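Local coordinates for cell division protein FtsX (Streptococcus pneumoniae, PDB 6HE6) that is the membrane component of the FtsEX ABC transporter in cell division, whose large extracellular loop interacts with the peptidoglycan hydrolase PcsB, at residues V10-Y15 and T101-A106. Sequence-based numbering, arbitrary orientation.
Sequences VRVVVY and TIAEDA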
loop_
_atom_site.group_PDB
_atom_site.type_symbol
_atom_site.label_atom_id
_atom_site.label_comp_id
_atom_site.label_asym_id
_atom_site.label_seq_id
_atom_site.Cartn_x
_atom_site.Cartn_y
_atom_site.Cartn_z
ATOM N N VAL A 10 10.796 -11.489 -3.020
ATOM C CA VAL A 10 11.420 -10.224 -2.665
ATOM C C VAL A 10 10.324 -9.190 -2.430
ATOM O O VAL A 10 10.594 -8.019 -2.152
ATOM C CB VAL A 10 12.413 -9.816 -3.773
ATOM C CG1 VAL A 10 11.744 -9.045 -4.914
ATOM C CG2 VAL A 10 13.593 -9.107 -3.212
ATOM N N ARG A 11 9.077 -9.624 -2.499
ATOM C CA ARG A 11 7.941 -8.726 -2.367
ATOM C C ARG A 11 7.478 -8.701 -0.917
ATOM O O ARG A 11 7.377 -9.749 -0.268
ATOM C CB ARG A 11 6.822 -9.168 -3.310
ATOM C CG ARG A 11 5.518 -8.405 -3.208
ATOM C CD ARG A 11 4.342 -9.371 -3.227
ATOM N NE ARG A 11 4.112 -9.918 -1.892
ATOM C CZ ARG A 11 4.394 -11.167 -1.533
ATOM N NH1 ARG A 11 4.912 -12.011 -2.416
ATOM N NH2 ARG A 11 4.161 -11.571 -0.288
ATOM N N VAL A 12 7.242 -7.499 -0.397
ATOM C CA VAL A 12 6.584 -7.306 0.886
ATOM C C VAL A 12 5.435 -6.337 0.667
ATOM O O VAL A 12 5.597 -5.316 -0.009
ATOM C CB VAL A 12 7.540 -6.771 1.971
ATOM C CG1 VAL A 12 6.772 -6.445 3.227
ATOM C CG2 VAL A 12 8.611 -7.788 2.293
ATOM N N VAL A 13 4.267 -6.670 1.208
ATOM C CA VAL A 13 3.073 -5.852 1.059
ATOM C C VAL A 13 2.800 -5.200 2.401
ATOM O O VAL A 13 2.754 -5.879 3.434
ATOM C CB VAL A 13 1.859 -6.675 0.587
ATOM C CG1 VAL A 13 0.665 -5.771 0.399
ATOM C CG2 VAL A 13 2.176 -7.395 -0.699
ATOM N N VAL A 14 2.647 -3.883 2.388
ATOM C CA VAL A 14 2.472 -3.090 3.590
ATOM C C VAL A 14 1.092 -2.451 3.522
ATOM O O VAL A 14 0.854 -1.580 2.680
ATOM C CB VAL A 14 3.567 -2.028 3.730
ATOM C CG1 VAL A 14 3.325 -1.185 4.984
ATOM C CG2 VAL A 14 4.909 -2.688 3.798
ATOM N N TYR A 15 0.186 -2.873 4.406
ATOM C CA TYR A 15 -1.188 -2.378 4.415
ATOM C C TYR A 15 -1.318 -1.166 5.320
ATOM O O TYR A 15 -0.768 -1.146 6.421
ATOM C CB TYR A 15 -2.157 -3.475 4.865
ATOM C CG TYR A 15 -2.181 -4.617 3.901
ATOM C CD1 TYR A 15 -2.916 -4.540 2.734
ATOM C CD2 TYR A 15 -1.437 -5.757 4.130
ATOM C CE1 TYR A 15 -2.923 -5.573 1.824
ATOM C CE2 TYR A 15 -1.441 -6.796 3.230
ATOM C CZ TYR A 15 -2.184 -6.693 2.074
ATOM O OH TYR A 15 -2.194 -7.729 1.177
ATOM N N THR A 101 13.552 -8.751 7.694
ATOM C CA THR A 101 13.888 -7.526 8.408
ATOM C C THR A 101 12.982 -6.374 7.982
ATOM O O THR A 101 12.494 -5.614 8.828
ATOM C CB THR A 101 15.354 -7.167 8.176
ATOM O OG1 THR A 101 16.186 -8.256 8.592
ATOM C CG2 THR A 101 15.730 -5.920 8.977
ATOM N N ILE A 102 12.742 -6.237 6.672
ATOM C CA ILE A 102 11.909 -5.149 6.155
ATOM C C ILE A 102 10.502 -5.237 6.734
ATOM O O ILE A 102 9.933 -4.244 7.211
ATOM C CB ILE A 102 11.887 -5.179 4.614
ATOM C CG1 ILE A 102 13.178 -4.602 4.043
ATOM C CG2 ILE A 102 10.705 -4.394 4.067
ATOM C CD1 ILE A 102 13.434 -5.032 2.606
ATOM N N ALA A 103 9.922 -6.434 6.712
ATOM C CA ALA A 103 8.563 -6.602 7.206
ATOM C C ALA A 103 8.457 -6.281 8.690
ATOM O O ALA A 103 7.422 -5.779 9.145
ATOM C CB ALA A 103 8.101 -8.027 6.920
ATOM N N GLU A 104 9.509 -6.561 9.464
ATOM C CA GLU A 104 9.454 -6.297 10.899
ATOM C C GLU A 104 9.532 -4.806 11.185
ATOM O O GLU A 104 8.735 -4.269 11.961
ATOM C CB GLU A 104 10.578 -7.041 11.610
ATOM C CG GLU A 104 10.118 -8.354 12.214
ATOM C CD GLU A 104 11.239 -9.361 12.331
ATOM O OE1 GLU A 104 10.988 -10.563 12.085
ATOM O OE2 GLU A 104 12.368 -8.948 12.676
ATOM N N ASP A 105 10.475 -4.114 10.551
ATOM C CA ASP A 105 10.538 -2.668 10.709
ATOM C C ASP A 105 9.268 -2.003 10.181
ATOM O O ASP A 105 8.824 -0.975 10.712
ATOM C CB ASP A 105 11.788 -2.138 10.005
ATOM C CG ASP A 105 13.073 -2.715 10.594
ATOM O OD1 ASP A 105 12.977 -3.421 11.619
ATOM O OD2 ASP A 105 14.167 -2.506 10.014
ATOM N N ALA A 106 8.660 -2.578 9.143
ATOM C CA ALA A 106 7.486 -1.946 8.543
ATOM C C ALA A 106 6.296 -1.948 9.495
ATOM O O ALA A 106 5.524 -0.983 9.526
ATOM C CB ALA A 106 7.118 -2.636 7.231
#
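Val12 offers its two methyls to different bumps on helix 99-107. CG1 meets Ala103 CB at 4.2 Å, while CG2 lies 4.4 Å from Ile102 CG2. The forked shape explains this division: with CG1 anti to the backbone N (chi1 174°), the two branches are spread along the strand, CG1 on the side of Val14. Ile102 CG2 therefore faces the fork itself, since Val12 CG1 is also only 4.5 Å from it. Val12 CG1 thus sits over a shallow triangle formed by Ala103 CB, Ile102 CG2 and, farther off at 5.5 Å from CG1, Ala106 CB. One turn further along the helix, the single methyl of Ala106 meets Val14 methyl to methyl, with 4.1 Å between Ala106 CB and Val14 CG2. The contact is sparse and purely apolar: three methyl-to-methyl approaches bury just 157 Å². Strand 11-15 and helix 101-106 run almost parallel (9°) with their axes 9.2 Å apart, which brings Val12 CA opposite Ala103 CA at 6.7 Å and Val14 CA opposite Ala106 CA at 7.1 Å.

This is helix-on-sheet packing in a ferredoxin-like fold, as the strand order 2-3-1-4 and the two helices preceding strands 52-58 and 112-116 indicate. Helix 99-107 is the crossover between strands 88-93 and 112-116, which flank strand 11-16 and pair with it in antiparallel fashion. Val115 touches both Val12 and Ala103 on one flank, Ile102 reaches Ala93 on the other, and Leu46 of helix 41-47 closes against both Val14 and Ala106.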